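Local coordinates for Bd0816 (Bdellovibrio bacteriovorus HD100, PDB 5CER), which probably acts as a serine-type D-Ala-D-Ala carboxypeptidase of the peptidase S13 family, trimming peptides of the bacterial cell wall, at residues Pro77-Arg81 / Asn82-Phe86; Glu115-Pro118 / Arg119-Gly122; Asn233-Ala237 / Ala238-Ala242. The protein carries 2 engineered substitutions. One frame throughout, in Å; residues are numbered along the deposited sequence.

Overall arrangement
Interactions 1 and 2 are neighbours in the fold, with centres about 14 Å apart. Interaction 1 is buried. It starts helix 81-93 and combines first-turn backbone bonds, a serine hydroxyl and a bridging water with CH-pi contacts. Interaction 2 is a partly buried turn in the loop before helix 130-145, and another subunit packs on it. Its chemistry is mostly backbone, with one isoleucine laid on the turn. A salt bridge and an amide-carboxylate bond join the two. Interaction 3 lies apart, on the opposite side of the chain's centre. Its nearest atoms are about 16 Å from interaction 1. Backbone bonds close the end of helix 228-239, and a phenylalanine packs on its buried flank.

Interaction 1 of 3, residues Pro77-Arg81 / Asn82-Phe86; sequences PIFGR and NLSYF
The chain turns from a loop into helix 81-93 with Gly80 as the N-cap residue, and the carbonyls of Gly80 and Arg81 each accept from the N-H four residues on. Ser84 N gives a bond of 2.9 Å to Gly80 O, and Tyr85 N gives one of 2.8 Å to Arg81 O. Ser84 OG donates a second bond to Gly80 O, at 2.7 Å. Its chi1 of -66° sets OG beside its own backbone N, so both donors reach the same oxygen. The hydroxyl comes in above the carbonyl plane. Ser84 OG also lies at the edge of the Phe79 ring, in its plane. Leu83 crosses Phe79 at about a right angle. Leu83 CD1 sits over one face of the ring in a CH-pi contact, 3.3 Å from Phe79 CD2. Phe108 meets the same ring edge-to-face.

Arg81 and Tyr85 run side by side and point the same way. Arg81 CG lies over one face of the Tyr85 ring, 3.4 Å from Tyr85 CZ. The Arg81 side chain then bends at chi3 (-59°), and Arg81 NH1 donates to Tyr85 OH at 3.1 Å, with the hydroxyl near the guanidinium plane. That plane stands 76° from the ring. Arg81 NE pairs with Glu116, and Asn82 ND2 with Glu115, so the start of the helix is tied to the loop of interaction 2. One water ties the turn together: it donates to Ile78 O and accepts from Gly80 N and, at 2.9 Å, from Leu83 N.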
loop_
_atom_site.group_PDB
_atom_site.type_symbol
_atom_site.label_atom_id
_atom_site.label_comp_id
_atom_site.label_asym_id
_atom_site.label_seq_id
_atom_site.Cartn_x
_atom_site.Cartn_y
_atom_site.Cartn_z
ATOM N N PRO A 77 16.837 -4.599 -0.357
ATOM C CA PRO A 77 15.710 -4.445 -1.247
ATOM C C PRO A 77 15.001 -3.107 -1.131
ATOM O O PRO A 77 13.962 -2.924 -1.792
ATOM C CB PRO A 77 14.778 -5.583 -0.797
ATOM C CG PRO A 77 15.046 -5.672 0.663
ATOM C CD PRO A 77 16.536 -5.525 0.749
ATOM N N ILE A 78 15.485 -2.209 -0.285
ATOM C CA ILE A 78 14.930 -0.857 -0.174
ATOM C C ILE A 78 15.986 0.225 -0.489
ATOM O O ILE A 78 15.822 1.388 -0.134
ATOM C CB ILE A 78 14.247 -0.667 1.212
ATOM C CG1 ILE A 78 13.218 0.485 1.168
ATOM C CG2 ILE A 78 15.274 -0.522 2.330
ATOM C CD1 ILE A 78 12.269 0.505 2.342
ATOM N N PHE A 79 17.055 -0.169 -1.193
ATOM C CA PHE A 79 18.137 0.754 -1.554
ATOM C C PHE A 79 17.716 1.535 -2.805
ATOM O O PHE A 79 17.675 0.993 -3.910
ATOM C CB PHE A 79 19.458 0.011 -1.764
ATOM C CG PHE A 79 20.658 0.809 -1.351
ATOM C CD1 PHE A 79 20.899 2.050 -1.906
ATOM C CD2 PHE A 79 21.589 0.296 -0.421
ATOM C CE1 PHE A 79 22.020 2.793 -1.540
ATOM C CE2 PHE A 79 22.715 1.029 -0.050
ATOM C CZ PHE A 79 22.931 2.277 -0.618
ATOM N N GLY A 80 17.375 2.796 -2.601
ATOM C CA GLY A 80 17.024 3.708 -3.697
ATOM C C GLY A 80 17.364 5.153 -3.353
ATOM O O GLY A 80 18.369 5.401 -2.675
ATOM N N ARG A 81 16.486 6.079 -3.718
ATOM C CA ARG A 81 16.652 7.487 -3.419
ATOM C C ARG A 81 16.984 7.737 -1.953
ATOM O O ARG A 81 17.981 8.390 -1.665
ATOM C CB ARG A 81 15.395 8.274 -3.781
ATOM C CG ARG A 81 15.487 9.796 -3.531
ATOM C CD ARG A 81 14.110 10.482 -3.539
ATOM N NE ARG A 81 13.424 10.287 -4.809
ATOM C CZ ARG A 81 13.413 11.094 -5.866
ATOM N NH1 ARG A 81 14.102 12.223 -5.908
ATOM N NH2 ARG A 81 12.695 10.714 -6.928
ATOM N N ASN A 82 16.130 7.277 -1.032
ATOM C CA ASN A 82 16.215 7.744 0.352
ATOM C C ASN A 82 17.477 7.268 1.022
ATOM O O ASN A 82 18.138 8.033 1.732
ATOM C CB ASN A 82 14.978 7.368 1.164
ATOM C CG ASN A 82 13.753 8.149 0.735
ATOM O OD1 ASN A 82 13.853 9.262 0.182
ATOM N ND2 ASN A 82 12.577 7.569 0.958
ATOM N N LEU A 83 17.776 6.006 0.837
ATOM C CA LEU A 83 18.965 5.434 1.419
ATOM C C LEU A 83 20.212 6.016 0.736
ATOM O O LEU A 83 21.255 6.219 1.390
ATOM C CB LEU A 83 18.930 3.909 1.332
ATOM C CG LEU A 83 19.334 2.989 2.487
ATOM C CD1 LEU A 83 20.213 1.764 2.166
ATOM C CD2 LEU A 83 20.033 3.870 3.474
ATOM N N SER A 84 20.102 6.327 -0.559
ATOM C CA SER A 84 21.172 7.052 -1.262
ATOM C C SER A 84 21.422 8.442 -0.644
ATOM O O SER A 84 22.586 8.815 -0.460
ATOM C CB SER A 84 20.896 7.124 -2.767
ATOM O OG SER A 84 20.939 5.823 -3.373
ATOM N N TYR A 85 20.350 9.209 -0.367
ATOM C CA TYR A 85 20.484 10.529 0.210
ATOM C C TYR A 85 21.179 10.432 1.552
ATOM O O TYR A 85 22.051 11.237 1.872
ATOM C CB TYR A 85 19.143 11.222 0.380
ATOM C CG TYR A 85 18.445 11.739 -0.871
ATOM C CD1 TYR A 85 19.084 11.784 -2.137
ATOM C CD2 TYR A 85 17.152 12.230 -0.784
ATOM C CE1 TYR A 85 18.430 12.257 -3.271
ATOM C CE2 TYR A 85 16.499 12.724 -1.914
ATOM C CZ TYR A 85 17.143 12.753 -3.143
ATOM O OH TYR A 85 16.484 13.217 -4.239
ATOM N N PHE A 86 20.770 9.462 2.345
ATOM C CA PHE A 86 21.385 9.230 3.655
ATOM C C PHE A 86 22.885 8.886 3.522
ATOM O O PHE A 86 23.707 9.392 4.299
ATOM C CB PHE A 86 20.611 8.122 4.437
ATOM C CG PHE A 86 21.207 7.786 5.771
ATOM C CD1 PHE A 86 21.070 8.656 6.835
ATOM C CD2 PHE A 86 21.969 6.637 5.941
ATOM C CE1 PHE A 86 21.615 8.358 8.088
ATOM C CE2 PHE A 86 22.522 6.331 7.179
ATOM C CZ PHE A 86 22.354 7.190 8.248
HETATM O O HOH W 1 16.046 4.056 -0.534
#

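Interaction 2 of 3, residues Glu115-Pro118 / Arg119-Gly122; sequences EESP and RIGG
This is a local turn contact in the loop between strand 98-104 and helix 130-145, built on a cis-proline. Glu116 to Arg119 form a type VI beta turn, with a cis peptide bond between Ser117 and Pro118. Arg119 N makes a weak bond to Glu116 O at 2.9 Å. The straighter bond to Glu116 O comes from Ile120 N, at 3.2 Å, with its donor above the carbonyl plane. A second, overlapping turn follows, where Gly122 N makes a weak bond to Pro118 O at 2.7 Å.

Ile120 folds its side chain back over the start of the turn. CG1 lies beside its own backbone N (chi1 -72°), and chi2 extends CD1 onto Glu115 O and the peptide between Glu116 and Ser117. Ile120 CD1 is 3.6 Å from Glu115 O. Arg119 CB rests on Glu116 O at 3.4 Å, while its NE pairs with Asp111. Glu115 OE1 pairs with Arg209 of helix 203-213. A neighbouring subunit packs on Ser117 and Pro118, which places the tip of the turn at the interface. One water bridges the turn: it lies 3.1 Å from Ser117 OG and accepts from Gly121 N at 3.0 Å.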
loop_
_atom_site.group_PDB
_atom_site.type_symbol
_atom_site.label_atom_id
_atom_site.label_comp_id
_atom_site.label_asym_id
_atom_site.label_seq_id
_atom_site.Cartn_x
_atom_site.Cartn_y
_atom_site.Cartn_z
ATOM N N GLU A 115 10.846 3.154 -3.355
ATOM C CA GLU A 115 9.766 3.486 -2.464
ATOM C C GLU A 115 8.736 4.414 -3.113
ATOM O O GLU A 115 7.944 5.055 -2.384
ATOM C CB GLU A 115 10.299 4.171 -1.217
ATOM C CG GLU A 115 11.246 3.357 -0.370
ATOM C CD GLU A 115 11.568 4.120 0.917
ATOM O OE1 GLU A 115 10.705 4.145 1.843
ATOM O OE2 GLU A 115 12.653 4.738 0.962
ATOM N N GLU A 116 8.730 4.507 -4.443
ATOM C CA GLU A 116 7.870 5.482 -5.160
ATOM C C GLU A 116 7.183 4.832 -6.343
ATOM O O GLU A 116 7.567 3.731 -6.785
ATOM C CB GLU A 116 8.704 6.653 -5.657
ATOM C CG GLU A 116 9.234 7.541 -4.547
ATOM C CD GLU A 116 10.377 8.435 -4.981
ATOM O OE1 GLU A 116 10.149 9.352 -5.766
ATOM O OE2 GLU A 116 11.523 8.208 -4.556
ATOM N N SER A 117 6.118 5.467 -6.807
ATOM C CA SER A 117 5.517 5.114 -8.090
ATOM C C SER A 117 6.505 5.361 -9.217
ATOM O O SER A 117 7.259 6.332 -9.180
ATOM C CB SER A 117 4.295 5.947 -8.348
ATOM O OG SER A 117 3.286 5.613 -7.414
ATOM N N PRO A 118 6.529 4.502 -10.243
ATOM C CA PRO A 118 5.600 3.376 -10.422
ATOM C C PRO A 118 6.114 2.008 -9.895
ATOM O O PRO A 118 5.509 0.985 -10.211
ATOM C CB PRO A 118 5.486 3.323 -11.948
ATOM C CG PRO A 118 6.877 3.659 -12.417
ATOM C CD PRO A 118 7.411 4.658 -11.424
ATOM N N ARG A 119 7.195 1.990 -9.109
ATOM C CA ARG A 119 7.725 0.745 -8.583
ATOM C C ARG A 119 6.803 0.090 -7.530
ATOM O O ARG A 119 6.812 -1.144 -7.408
ATOM C CB ARG A 119 9.090 0.957 -7.950
ATOM C CG ARG A 119 10.165 1.249 -8.950
ATOM C CD ARG A 119 10.616 -0.038 -9.578
ATOM N NE ARG A 119 11.443 0.260 -10.723
ATOM C CZ ARG A 119 10.991 0.462 -11.966
ATOM N NH1 ARG A 119 9.699 0.342 -12.279
ATOM N NH2 ARG A 119 11.876 0.726 -12.922
ATOM N N ILE A 120 6.080 0.915 -6.752
ATOM C CA ILE A 120 5.112 0.436 -5.764
ATOM C C ILE A 120 4.109 -0.511 -6.394
ATOM O O ILE A 120 3.988 -1.633 -5.931
ATOM C CB ILE A 120 4.355 1.605 -5.102
ATOM C CG1 ILE A 120 5.319 2.358 -4.152
ATOM C CG2 ILE A 120 3.142 1.108 -4.318
ATOM C CD1 ILE A 120 4.882 3.766 -3.766
ATOM N N GLY A 121 3.450 -0.062 -7.457
ATOM C CA GLY A 121 2.410 -0.833 -8.134
ATOM C C GLY A 121 2.772 -1.463 -9.466
ATOM O O GLY A 121 1.952 -2.134 -10.089
ATOM N N GLY A 122 3.996 -1.209 -9.947
ATOM C CA GLY A 122 4.411 -1.690 -11.273
ATOM C C GLY A 122 4.854 -3.142 -11.251
ATOM O O GLY A 122 4.934 -3.754 -10.215
HETATM O O HOH W 2 3.157 2.712 -8.565
#

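Interaction 3 of 3, residues Asn233-Ala237 / Ala238-Ala242; sequences NAFAA and ATLKA
Phe235 leaves its helix with CB directed away from the residues that follow, yet its ring reaches Thr239 and Leu240 obliquely. CG stands anti to the backbone N (chi1 156°), which carries the ring outward and somewhat toward the C-terminal end. From CG the ring divides. On one branch, Phe235 CD1 meets Thr239 OG1 at 3.4 Å. Phe235 CE1 follows and packs on Thr239 CB at 3.6 Å, with the methyl CG2 slightly farther off. On the other branch, Phe235 CE2 makes a looser apolar contact with Leu240 CD1, at 4.2 Å. Trp42 of helix 35-47 stacks on the ring. Glu45 of the same helix hydrogen-bonds Thr239 OG1, so the buried flank is fastened by both apolar and polar contacts.

In the backbone beneath, Thr239 N bonds Phe235 O at 2.9 Å. Next, Ala236 O takes two donors. The bond from Leu240 N is weak. The bond from Ala242 N to Ala236 O, at 3.0 Å, comes from six positions further on and reaches the carbonyl from above its plane. Ala236 and Ala242 both pack on Ile247 of strand 247-248. Lys241 makes this return possible by taking a left-handed conformation, with phi 50°. Lys241 CA makes a CA-H...O contact with Ala237 O, and the bent side chain brings Lys241 NZ to Ala238 O at 3.1 Å. Carbonyls of the last turn are thus met by a lysine ammonium and by the returning chain. The arrangement is a helix C-terminus closed by a left-handed residue, where helix 228-239 turns toward strand 247-248.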
loop_
_atom_site.group_PDB
_atom_site.type_symbol
_atom_site.label_atom_id
_atom_site.label_comp_id
_atom_site.label_asym_id
_atom_site.label_seq_id
_atom_site.Cartn_x
_atom_site.Cartn_y
_atom_site.Cartn_z
ATOM N N ASN A 233 8.626 -22.987 -2.214
ATOM C CA ASN A 233 7.862 -24.222 -2.059
ATOM C C ASN A 233 8.326 -25.047 -0.866
ATOM O O ASN A 233 7.506 -25.588 -0.132
ATOM C CB ASN A 233 7.857 -25.006 -3.372
ATOM C CG ASN A 233 7.025 -24.327 -4.445
ATOM O OD1 ASN A 233 6.303 -23.383 -4.185
ATOM N ND2 ASN A 233 7.233 -24.716 -5.675
ATOM N N ALA A 234 9.643 -25.129 -0.636
ATOM C CA ALA A 234 10.174 -25.837 0.551
ATOM C C ALA A 234 9.693 -25.158 1.835
ATOM O O ALA A 234 9.356 -25.818 2.826
ATOM C CB ALA A 234 11.701 -25.910 0.504
ATOM N N PHE A 235 9.720 -23.837 1.823
ATOM C CA PHE A 235 9.204 -23.041 2.954
ATOM C C PHE A 235 7.726 -23.340 3.207
ATOM O O PHE A 235 7.353 -23.553 4.353
ATOM C CB PHE A 235 9.428 -21.547 2.747
ATOM C CG PHE A 235 8.466 -20.685 3.512
ATOM C CD1 PHE A 235 8.602 -20.488 4.868
ATOM C CD2 PHE A 235 7.400 -20.074 2.856
ATOM C CE1 PHE A 235 7.710 -19.682 5.547
ATOM C CE2 PHE A 235 6.489 -19.299 3.553
ATOM C CZ PHE A 235 6.649 -19.098 4.898
ATOM N N ALA A 236 6.929 -23.382 2.146
ATOM C CA ALA A 236 5.502 -23.620 2.282
ATOM C C ALA A 236 5.185 -25.033 2.813
ATOM O O ALA A 236 4.286 -25.206 3.639
ATOM C CB ALA A 236 4.788 -23.395 0.964
ATOM N N ALA A 237 5.950 -26.024 2.363
ATOM C CA ALA A 237 5.817 -27.397 2.847
ATOM C C ALA A 237 6.166 -27.480 4.341
ATOM O O ALA A 237 5.443 -28.107 5.117
ATOM C CB ALA A 237 6.708 -28.327 2.034
ATOM N N ALA A 238 7.275 -26.878 4.752
ATOM C CA ALA A 238 7.761 -27.082 6.110
ATOM C C ALA A 238 6.993 -26.217 7.101
ATOM O O ALA A 238 6.593 -26.670 8.154
ATOM C CB ALA A 238 9.272 -26.827 6.169
ATOM N N THR A 239 6.841 -24.947 6.789
ATOM C CA THR A 239 6.228 -23.992 7.728
ATOM C C THR A 239 4.704 -23.985 7.631
ATOM O O THR A 239 4.062 -23.970 8.643
ATOM C CB THR A 239 6.750 -22.554 7.487
ATOM O OG1 THR A 239 8.181 -22.543 7.541
ATOM C CG2 THR A 239 6.192 -21.571 8.518
ATOM N N LEU A 240 4.143 -23.982 6.428
ATOM C CA LEU A 240 2.704 -23.878 6.253
ATOM C C LEU A 240 2.002 -25.228 6.043
ATOM O O LEU A 240 0.780 -25.272 5.907
ATOM C CB LEU A 240 2.394 -22.933 5.108
ATOM C CG LEU A 240 2.851 -21.491 5.284
ATOM C CD1 LEU A 240 2.565 -20.698 4.026
ATOM C CD2 LEU A 240 2.169 -20.822 6.468
ATOM N N LYS A 241 2.763 -26.321 6.038
ATOM C CA LYS A 241 2.227 -27.643 5.756
ATOM C C LYS A 241 1.388 -27.620 4.487
ATOM O O LYS A 241 0.310 -28.185 4.432
ATOM C CB LYS A 241 1.414 -28.168 6.937
ATOM C CG LYS A 241 2.159 -28.258 8.259
ATOM C CD LYS A 241 3.559 -28.865 8.087
ATOM C CE LYS A 241 4.113 -29.515 9.347
ATOM N NZ LYS A 241 5.140 -28.659 9.993
ATOM N N ALA A 242 1.947 -27.038 3.434
ATOM C CA ALA A 242 1.204 -26.697 2.234
ATOM C C ALA A 242 1.973 -27.023 0.968
ATOM O O ALA A 242 3.176 -26.741 0.870
ATOM C CB ALA A 242 0.896 -25.235 2.266
#